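Local coordinates for protein polyhedrin (Antheraea mylitta cypovirus 4, PDB 5A9C) that builds the crystalline matrix of polyhedra, the microcrystalline occlusion bodies that embed and probably protect cypovirus particles, at residues A[50-55]-A[177-182]; A[41-46]-A[195-200]; A[22-27]-A[212-217]. All coordinates share one frame; numbering follows the deposited sequence.

Contact 1: A[50-55]-A[177-182]; sequences RYKAFD and PNVIEF
With CG1 trans to the amide nitrogen (chi1 -175°), Val179 turns one methyl to Lys52 and the other to Phe54 of the neighbouring strand. The strands are antiparallel neighbours at one margin of the central six-stranded sheet, where 177-182 lies on the outermost strand within this chain. Branch CG1 packs on Lys52, 3.7 Å from CD, the two side chains crossing obliquely. Branch CG2 lies beside the ring of Phe54, 3.9 Å from CD2, and these side chains point the same way. The reverse face of the sheet carries Ala53, Ile180 and Phe182. With CG beside the backbone N (chi1 -59°), the Phe182 ring runs back along the strands, so that Ala53 CB meets its edge in plane, 3.5 Å from CE1. Helix 185-195 covers this side: Tyr191 stacks edge-to-face with Phe182, and Tyr191 OH is also hydrogen-bonded to Asp55 OD2, the oxygen that forms the salt bridge with Arg39.

Six backbone hydrogen bonds join the strands in pairs at Tyr51-Phe182, Ala53-Ile180 and Asp55-Asn178. The Ala53 N to Ile180 O bond is short, 2.7 Å, and lies in the carbonyl plane. Asn178 ND2 donates to Met102 O of the second subunit, which links this edge strand to the assembly. Lys52 NZ is held by the carbonyls of Glu70 and Leu72 and also by a water, 2.8 Å away; that same water donates to Glu181 OE2 at 3.1 Å, joining lysine and carboxylate without direct contact.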
loop_
_atom_site.group_PDB
_atom_site.type_symbol
_atom_site.label_atom_id
_atom_site.label_comp_id
_atom_site.label_asym_id
_atom_site.label_seq_id
_atom_site.Cartn_x
_atom_site.Cartn_y
_atom_site.Cartn_z
ATOM N N ARG A 50 7.319 7.695 -27.110
ATOM C CA ARG A 50 6.412 6.807 -26.394
ATOM C C ARG A 50 6.013 7.425 -25.059
ATOM O O ARG A 50 6.686 8.322 -24.556
ATOM C CB ARG A 50 7.075 5.449 -26.152
ATOM C CG ARG A 50 7.596 4.779 -27.410
ATOM C CD ARG A 50 8.130 3.389 -27.111
ATOM N NE ARG A 50 7.578 2.403 -28.034
ATOM C CZ ARG A 50 6.501 1.666 -27.783
ATOM N NH1 ARG A 50 5.858 1.795 -26.629
ATOM N NH2 ARG A 50 6.067 0.797 -28.686
ATOM N N TYR A 51 4.909 6.938 -24.501
ATOM C CA TYR A 51 4.419 7.384 -23.202
ATOM C C TYR A 51 4.100 6.180 -22.329
ATOM O O TYR A 51 3.804 5.095 -22.832
ATOM C CB TYR A 51 3.140 8.213 -23.357
ATOM C CG TYR A 51 3.334 9.631 -23.853
ATOM C CD1 TYR A 51 3.648 9.888 -25.183
ATOM C CD2 TYR A 51 3.177 10.715 -22.995
ATOM C CE1 TYR A 51 3.814 11.185 -25.641
ATOM C CE2 TYR A 51 3.338 12.017 -23.446
ATOM C CZ TYR A 51 3.659 12.246 -24.767
ATOM O OH TYR A 51 3.823 13.536 -25.218
ATOM N N LYS A 52 4.159 6.375 -21.018
ATOM C CA LYS A 52 3.654 5.379 -20.083
ATOM C C LYS A 52 2.730 6.055 -19.084
ATOM O O LYS A 52 3.067 7.093 -18.517
ATOM C CB LYS A 52 4.790 4.654 -19.360
ATOM C CG LYS A 52 4.299 3.525 -18.464
ATOM C CD LYS A 52 5.372 2.476 -18.211
ATOM C CE LYS A 52 6.512 3.012 -17.366
ATOM N NZ LYS A 52 7.554 1.965 -17.129
ATOM N N ALA A 53 1.558 5.468 -18.878
ATOM C CA ALA A 53 0.560 6.070 -18.008
ATOM C C ALA A 53 0.368 5.271 -16.725
ATOM O O ALA A 53 0.249 4.047 -16.754
ATOM C CB ALA A 53 -0.767 6.215 -18.747
ATOM N N PHE A 54 0.364 5.979 -15.601
ATOM C CA PHE A 54 -0.014 5.398 -14.321
ATOM C C PHE A 54 -1.401 5.916 -13.962
ATOM O O PHE A 54 -1.562 7.066 -13.550
ATOM C CB PHE A 54 1.011 5.752 -13.244
ATOM C CG PHE A 54 2.405 5.302 -13.575
ATOM C CD1 PHE A 54 3.231 6.087 -14.361
ATOM C CD2 PHE A 54 2.878 4.078 -13.131
ATOM C CE1 PHE A 54 4.509 5.670 -14.682
ATOM C CE2 PHE A 54 4.154 3.657 -13.448
ATOM C CZ PHE A 54 4.970 4.452 -14.224
ATOM N N ASP A 55 -2.395 5.052 -14.133
ATOM C CA ASP A 55 -3.801 5.432 -14.069
ATOM C C ASP A 55 -4.448 4.934 -12.780
ATOM O O ASP A 55 -4.590 3.729 -12.575
ATOM C CB ASP A 55 -4.523 4.835 -15.277
ATOM C CG ASP A 55 -5.928 5.368 -15.451
ATOM O OD1 ASP A 55 -6.473 5.968 -14.504
ATOM O OD2 ASP A 55 -6.487 5.168 -16.547
ATOM N N PRO A 177 -4.787 0.897 -9.442
ATOM C CA PRO A 177 -3.775 1.356 -10.396
ATOM C C PRO A 177 -3.704 0.494 -11.648
ATOM O O PRO A 177 -3.850 -0.728 -11.578
ATOM C CB PRO A 177 -2.459 1.208 -9.612
ATOM C CG PRO A 177 -2.853 0.824 -8.202
ATOM C CD PRO A 177 -4.178 0.155 -8.330
ATOM N N ASN A 178 -3.484 1.138 -12.787
ATOM C CA ASN A 178 -3.105 0.444 -14.009
ATOM C C ASN A 178 -1.938 1.147 -14.680
ATOM O O ASN A 178 -1.855 2.376 -14.681
ATOM C CB ASN A 178 -4.282 0.329 -14.977
ATOM C CG ASN A 178 -5.064 -0.950 -14.786
ATOM O OD1 ASN A 178 -4.601 -2.033 -15.149
ATOM N ND2 ASN A 178 -6.256 -0.834 -14.214
ATOM N N VAL A 179 -1.028 0.362 -15.241
ATOM C CA VAL A 179 0.088 0.920 -15.984
ATOM C C VAL A 179 -0.124 0.610 -17.456
ATOM O O VAL A 179 -0.290 -0.548 -17.838
ATOM C CB VAL A 179 1.434 0.347 -15.513
ATOM C CG1 VAL A 179 2.581 1.047 -16.221
ATOM C CG2 VAL A 179 1.567 0.495 -14.006
ATOM N N ILE A 180 -0.137 1.654 -18.276
ATOM C CA ILE A 180 -0.437 1.505 -19.690
ATOM C C ILE A 180 0.674 2.093 -20.547
ATOM O O ILE A 180 1.112 3.223 -20.324
ATOM C CB ILE A 180 -1.768 2.184 -20.040
ATOM C CG1 ILE A 180 -2.860 1.700 -19.085
ATOM C CG2 ILE A 180 -2.148 1.912 -21.493
ATOM C CD1 ILE A 180 -4.174 2.387 -19.269
ATOM N N GLU A 181 1.128 1.311 -21.520
ATOM C CA GLU A 181 2.163 1.752 -22.446
ATOM C C GLU A 181 1.543 2.200 -23.764
ATOM O O GLU A 181 0.693 1.511 -24.324
ATOM C CB GLU A 181 3.171 0.626 -22.692
ATOM C CG GLU A 181 3.943 0.204 -21.449
ATOM C CD GLU A 181 4.882 -0.958 -21.712
ATOM O OE1 GLU A 181 4.620 -1.735 -22.654
ATOM O OE2 GLU A 181 5.882 -1.095 -20.975
ATOM N N PHE A 182 1.969 3.362 -24.247
ATOM C CA PHE A 182 1.492 3.893 -25.517
ATOM C C PHE A 182 2.651 4.046 -26.492
ATOM O O PHE A 182 3.741 4.473 -26.109
ATOM C CB PHE A 182 0.819 5.252 -25.311
ATOM C CG PHE A 182 -0.354 5.214 -24.373
ATOM C CD1 PHE A 182 -0.178 5.418 -23.014
ATOM C CD2 PHE A 182 -1.634 4.987 -24.852
ATOM C CE1 PHE A 182 -1.256 5.392 -22.150
ATOM C CE2 PHE A 182 -2.714 4.957 -23.993
ATOM C CZ PHE A 182 -2.526 5.162 -22.640
HETATM O O HOH W 1 8.000 -0.110 -18.915
#

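Contact 2: A[41-46]-A[195-200]; sequences VVFAQY and AHIAYI
Phe43, whose CB already points at 195-200, sends its side chain toward Ile197 and Tyr199. From CB the chain turns to put CG beside the backbone N (chi1 -66°), and the ring reaches out from strand 38-45. Along one side of the ring, CD2 comes first, 3.8 Å from Tyr199 CD1; CE2 follows, 3.9 Å from the same tyrosine carbon. At the tip, CZ meets Ile197 CD1 at 3.9 Å, this methyl lying at the ring edge, near its plane. The faces have different neighbours: Val41 CG1 of the same strand lies over one face, near its rim, while the edge of Tyr199 is directed at the other.

The aromatic pair is thus T-shaped, with centroids 5.1 Å apart and planes at 70°. It sits where the chain leaves helix 185-195, which lies against the central antiparallel sheet: a Schellman motif at His196 ends the helix, and the next residues run across the sheet face. Val188 of that helix touches both Phe43 and Tyr199. Ile197 CG1 occupies the crowded position between N and the carbonyl carbon (chi1 54°), and its extended tip brings CD1 to 3.7 Å from Val41 CG2, the two side chains crossing at about a right angle. No hydrogen bond joins the segments. Several polar groups of 195-200 bond outside the contact: Ala198 N to Asn87 OD1, Ala198 O to Ser85 OG and Tyr199 OH to Glu185 OE2.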
loop_
_atom_site.group_PDB
_atom_site.type_symbol
_atom_site.label_atom_id
_atom_site.label_comp_id
_atom_site.label_asym_id
_atom_site.label_seq_id
_atom_site.Cartn_x
_atom_site.Cartn_y
_atom_site.Cartn_z
ATOM N N VAL A 41 -4.248 10.486 -13.329
ATOM C CA VAL A 41 -3.350 9.805 -14.243
ATOM C C VAL A 41 -2.043 10.564 -14.379
ATOM O O VAL A 41 -2.033 11.782 -14.574
ATOM C CB VAL A 41 -3.980 9.634 -15.634
ATOM C CG1 VAL A 41 -3.059 8.816 -16.531
ATOM C CG2 VAL A 41 -5.354 8.972 -15.520
ATOM N N VAL A 42 -0.940 9.834 -14.267
ATOM C CA VAL A 42 0.380 10.395 -14.493
ATOM C C VAL A 42 0.901 9.877 -15.829
ATOM O O VAL A 42 1.187 8.687 -15.975
ATOM C CB VAL A 42 1.358 10.007 -13.367
ATOM C CG1 VAL A 42 2.727 10.638 -13.609
ATOM C CG2 VAL A 42 0.803 10.425 -12.012
ATOM N N PHE A 43 1.003 10.770 -16.808
ATOM C CA PHE A 43 1.482 10.406 -18.137
ATOM C C PHE A 43 2.964 10.724 -18.247
ATOM O O PHE A 43 3.343 11.890 -18.221
ATOM C CB PHE A 43 0.754 11.214 -19.216
ATOM C CG PHE A 43 -0.711 10.917 -19.332
ATOM C CD1 PHE A 43 -1.154 9.833 -20.071
ATOM C CD2 PHE A 43 -1.650 11.749 -18.740
ATOM C CE1 PHE A 43 -2.504 9.570 -20.198
ATOM C CE2 PHE A 43 -3.000 11.492 -18.863
ATOM C CZ PHE A 43 -3.429 10.402 -19.598
ATOM N N ALA A 44 3.796 9.697 -18.381
ATOM C CA ALA A 44 5.233 9.900 -18.555
ATOM C C ALA A 44 5.592 9.991 -20.036
ATOM O O ALA A 44 5.208 9.129 -20.826
ATOM C CB ALA A 44 6.021 8.780 -17.883
ATOM N N GLN A 45 6.323 11.040 -20.406
ATOM C CA GLN A 45 6.745 11.244 -21.789
ATOM C C GLN A 45 8.224 10.917 -21.969
ATOM O O GLN A 45 9.070 11.415 -21.228
ATOM C CB GLN A 45 6.495 12.692 -22.217
ATOM C CG GLN A 45 7.086 13.041 -23.573
ATOM C CD GLN A 45 7.153 14.535 -23.821
ATOM O OE1 GLN A 45 7.157 15.332 -22.885
ATOM N NE2 GLN A 45 7.205 14.921 -25.090
ATOM N N TYR A 46 8.533 10.093 -22.964
ATOM C CA TYR A 46 9.912 9.693 -23.223
ATOM C C TYR A 46 10.412 10.266 -24.543
ATOM O O TYR A 46 9.618 10.545 -25.442
ATOM C CB TYR A 46 10.039 8.166 -23.214
ATOM C CG TYR A 46 9.563 7.542 -21.923
ATOM C CD1 TYR A 46 10.407 7.442 -20.826
ATOM C CD2 TYR A 46 8.266 7.071 -21.797
ATOM C CE1 TYR A 46 9.975 6.882 -19.643
ATOM C CE2 TYR A 46 7.824 6.509 -20.618
ATOM C CZ TYR A 46 8.681 6.419 -19.543
ATOM O OH TYR A 46 8.244 5.860 -18.363
ATOM N N ALA A 195 -11.543 8.018 -22.054
ATOM C CA ALA A 195 -11.571 7.816 -20.608
ATOM C C ALA A 195 -12.136 9.029 -19.869
ATOM O O ALA A 195 -12.296 9.003 -18.645
ATOM C CB ALA A 195 -10.174 7.484 -20.088
ATOM N N HIS A 196 -12.443 10.082 -20.617
ATOM C CA HIS A 196 -12.984 11.321 -20.057
ATOM C C HIS A 196 -12.069 11.901 -18.986
ATOM O O HIS A 196 -12.497 12.149 -17.856
ATOM C CB HIS A 196 -14.388 11.090 -19.486
ATOM C CG HIS A 196 -15.156 10.018 -20.194
ATOM N ND1 HIS A 196 -15.561 10.135 -21.507
ATOM C CD2 HIS A 196 -15.587 8.804 -19.776
ATOM C CE1 HIS A 196 -16.209 9.041 -21.866
ATOM N NE2 HIS A 196 -16.235 8.216 -20.834
ATOM N N ILE A 197 -10.805 12.110 -19.342
ATOM C CA ILE A 197 -9.832 12.679 -18.413
ATOM C C ILE A 197 -9.022 13.785 -19.082
ATOM O O ILE A 197 -8.792 13.754 -20.287
ATOM C CB ILE A 197 -8.861 11.612 -17.872
ATOM C CG1 ILE A 197 -8.195 10.867 -19.030
ATOM C CG2 ILE A 197 -9.585 10.652 -16.924
ATOM C CD1 ILE A 197 -7.172 9.841 -18.594
ATOM N N ALA A 198 -8.590 14.762 -18.295
ATOM C CA ALA A 198 -7.812 15.868 -18.832
ATOM C C ALA A 198 -6.484 15.387 -19.400
ATOM O O ALA A 198 -5.841 14.501 -18.837
ATOM C CB ALA A 198 -7.570 16.917 -17.759
ATOM N N TYR A 199 -6.087 15.971 -20.527
ATOM C CA TYR A 199 -4.755 15.754 -21.079
ATOM C C TYR A 199 -4.301 17.000 -21.829
ATOM O O TYR A 199 -5.109 17.702 -22.430
ATOM C CB TYR A 199 -4.712 14.523 -21.994
ATOM C CG TYR A 199 -3.358 14.313 -22.637
ATOM C CD1 TYR A 199 -2.272 13.869 -21.889
ATOM C CD2 TYR A 199 -3.159 14.574 -23.988
ATOM C CE1 TYR A 199 -1.026 13.686 -22.478
ATOM C CE2 TYR A 199 -1.922 14.395 -24.578
ATOM C CZ TYR A 199 -0.860 13.954 -23.822
ATOM O OH TYR A 199 0.372 13.781 -24.421
ATOM N N ILE A 200 -3.002 17.271 -21.775
ATOM C CA ILE A 200 -2.418 18.417 -22.464
ATOM C C ILE A 200 -1.471 17.896 -23.533
ATOM O O ILE A 200 -0.486 17.228 -23.216
ATOM C CB ILE A 200 -1.619 19.302 -21.489
ATOM C CG1 ILE A 200 -2.457 19.610 -20.247
ATOM C CG2 ILE A 200 -1.146 20.586 -22.179
ATOM C CD1 ILE A 200 -1.699 20.362 -19.177
#

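Contact 3: A[22-27]-A[212-217]; sequences IITRQI and AYISGD
The N-terminal helix 15-29 packs here against the irregular segment that follows strand 206-208, near the C-terminal end of this construct, at the surface of the molecule and well away from the central sheet. Thr24 CA lies 6.0 Å from Ile214 CA. Thr24 carries most of the contact, with its two branches serving different neighbours. Its methyl CG2, anti to the backbone N, projects to the 212-217 segment and comes 3.4 Å from Ala212 O, a van der Waals approach to the carbonyl rather than a hydrogen bond. Hydroxyl OG1 lies beside the backbone N (chi1 -53°), where it bonds to Gln20 O one turn back in the helix; OG1 also lies 3.7 Å from Ile214 CB, the two side chains crossing at about a right angle. Ile214 also leans on Gln20 and Glu21, so its hydrocarbon runs along the helix surface.

One turn further on, Ile27 CG2 packs against Ala212 CB at 3.8 Å, and that small methyl is also 4.1 Å from Thr24 CG2. Ala212 CB therefore sits against two residues of the same helix face. Arg111 of the second subunit packs on both Ile27 and Ala212, placing this seam beside the subunit interface.

Between the two segments themselves no hydrogen bond forms. A polar tether lies just next door, where Ala212 N bonds to Asn28 OD1 of the same helix, so the segments adhere through dispersion contacts while the threonine hydroxyl spends its bond within its own helix.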
loop_
_atom_site.group_PDB
_atom_site.type_symbol
_atom_site.label_atom_id
_atom_site.label_comp_id
_atom_site.label_asym_id
_atom_site.label_seq_id
_atom_site.Cartn_x
_atom_site.Cartn_y
_atom_site.Cartn_z
ATOM N N ILE A 22 -30.713 16.069 -19.003
ATOM C CA ILE A 22 -30.587 15.519 -17.657
ATOM C C ILE A 22 -29.493 14.459 -17.594
ATOM O O ILE A 22 -28.771 14.362 -16.601
ATOM C CB ILE A 22 -31.916 14.927 -17.161
ATOM C CG1 ILE A 22 -32.917 16.051 -16.903
ATOM C CG2 ILE A 22 -31.698 14.123 -15.891
ATOM C CD1 ILE A 22 -32.464 17.040 -15.849
ATOM N N ILE A 23 -29.375 13.668 -18.657
ATOM C CA ILE A 23 -28.330 12.653 -18.743
ATOM C C ILE A 23 -26.951 13.306 -18.767
ATOM O O ILE A 23 -26.026 12.845 -18.096
ATOM C CB ILE A 23 -28.517 11.754 -19.980
ATOM C CG1 ILE A 23 -29.675 10.778 -19.753
ATOM C CG2 ILE A 23 -27.238 10.985 -20.291
ATOM C CD1 ILE A 23 -30.129 10.075 -21.002
ATOM N N THR A 24 -26.823 14.383 -19.539
ATOM C CA THR A 24 -25.577 15.136 -19.594
ATOM C C THR A 24 -25.247 15.693 -18.211
ATOM O O THR A 24 -24.123 15.563 -17.735
ATOM C CB THR A 24 -25.647 16.291 -20.621
ATOM O OG1 THR A 24 -26.078 15.785 -21.892
ATOM C CG2 THR A 24 -24.281 16.944 -20.786
ATOM N N ARG A 25 -26.240 16.306 -17.572
ATOM C CA ARG A 25 -26.076 16.851 -16.228
ATOM C C ARG A 25 -25.704 15.759 -15.236
ATOM O O ARG A 25 -24.830 15.946 -14.393
ATOM C CB ARG A 25 -27.364 17.533 -15.761
ATOM C CG ARG A 25 -27.720 18.796 -16.520
ATOM C CD ARG A 25 -29.101 19.287 -16.119
ATOM N NE ARG A 25 -29.360 20.638 -16.603
ATOM C CZ ARG A 25 -28.981 21.739 -15.964
ATOM N NH1 ARG A 25 -28.319 21.646 -14.818
ATOM N NH2 ARG A 25 -29.259 22.933 -16.471
ATOM N N GLN A 26 -26.381 14.621 -15.341
ATOM C CA GLN A 26 -26.147 13.502 -14.440
ATOM C C GLN A 26 -24.700 13.030 -14.529
ATOM O O GLN A 26 -24.043 12.805 -13.515
ATOM C CB GLN A 26 -27.103 12.356 -14.777
ATOM C CG GLN A 26 -27.298 11.350 -13.664
ATOM C CD GLN A 26 -28.400 10.362 -13.982
ATOM O OE1 GLN A 26 -28.438 9.791 -15.071
ATOM N NE2 GLN A 26 -29.314 10.166 -13.036
ATOM N N ILE A 27 -24.203 12.886 -15.751
ATOM C CA ILE A 27 -22.814 12.499 -15.963
ATOM C C ILE A 27 -21.845 13.498 -15.327
ATOM O O ILE A 27 -20.836 13.111 -14.737
ATOM C CB ILE A 27 -22.506 12.351 -17.464
ATOM C CG1 ILE A 27 -23.246 11.137 -18.031
ATOM C CG2 ILE A 27 -21.005 12.229 -17.691
ATOM C CD1 ILE A 27 -23.204 11.030 -19.547
ATOM N N ALA A 212 -18.848 16.584 -19.729
ATOM C CA ALA A 212 -19.726 16.109 -20.792
ATOM C C ALA A 212 -20.495 17.267 -21.420
ATOM O O ALA A 212 -21.067 18.098 -20.712
ATOM C CB ALA A 212 -20.695 15.060 -20.253
ATOM N N TYR A 213 -20.494 17.317 -22.751
ATOM C CA TYR A 213 -21.217 18.334 -23.509
ATOM C C TYR A 213 -22.297 17.659 -24.346
ATOM O O TYR A 213 -22.036 16.646 -24.994
ATOM C CB TYR A 213 -20.270 19.084 -24.449
ATOM C CG TYR A 213 -19.375 20.118 -23.795
ATOM C CD1 TYR A 213 -19.204 20.157 -22.419
ATOM C CD2 TYR A 213 -18.693 21.053 -24.567
ATOM C CE1 TYR A 213 -18.384 21.102 -21.827
ATOM C CE2 TYR A 213 -17.873 22.001 -23.986
ATOM C CZ TYR A 213 -17.722 22.019 -22.614
ATOM O OH TYR A 213 -16.908 22.959 -22.027
ATOM N N ILE A 214 -23.499 18.227 -24.354
ATOM C CA ILE A 214 -24.629 17.596 -25.038
ATOM C C ILE A 214 -24.472 17.540 -26.564
ATOM O O ILE A 214 -25.027 16.656 -27.220
ATOM C CB ILE A 214 -25.978 18.261 -24.657
ATOM C CG1 ILE A 214 -27.154 17.405 -25.142
ATOM C CG2 ILE A 214 -26.054 19.684 -25.198
ATOM C CD1 ILE A 214 -28.508 17.881 -24.647
ATOM N N SER A 215 -23.707 18.469 -27.127
ATOM C CA SER A 215 -23.470 18.480 -28.570
ATOM C C SER A 215 -21.987 18.381 -28.927
ATOM O O SER A 215 -21.600 18.643 -30.064
ATOM C CB SER A 215 -24.072 19.736 -29.202
ATOM O OG SER A 215 -25.483 19.739 -29.074
ATOM N N GLY A 216 -21.163 17.994 -27.960
ATOM C CA GLY A 216 -19.726 17.999 -28.160
ATOM C C GLY A 216 -19.229 19.427 -28.287
ATOM O O GLY A 216 -19.833 20.347 -27.734
ATOM N N ASP A 217 -18.134 19.619 -29.015
ATOM C CA ASP A 217 -17.573 20.954 -29.211
ATOM C C ASP A 217 -18.205 21.634 -30.422
ATOM O O ASP A 217 -17.546 21.841 -31.442
ATOM C CB ASP A 217 -16.055 20.877 -29.380
ATOM C CG ASP A 217 -15.363 20.309 -28.153
ATOM O OD1 ASP A 217 -15.200 21.057 -27.167
ATOM O OD2 ASP A 217 -14.979 19.120 -28.178
#

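From the N terminus, the chain passes first through helix 15-29, then strands 38-45 and 51-58, and meets their distant partners in reverse order: 177-182, 195-200 and 212-217. Contact 1 therefore closes the innermost loop, contact 2 a wider one and contact 3 the widest, with no crossing. Contacts 1 and 2 touch directly, since strands 38-45 and 51-58 are neighbours in one sheet; the first adds its edge strand and the second the segment leaving helix 185-195. Contact 3, its centre about 22 Å from that of contact 2, joins the N-terminal helix to a segment near the C-terminal end of this construct, a base-domain-deleted form of polyhedrin. All three also reach the second subunit.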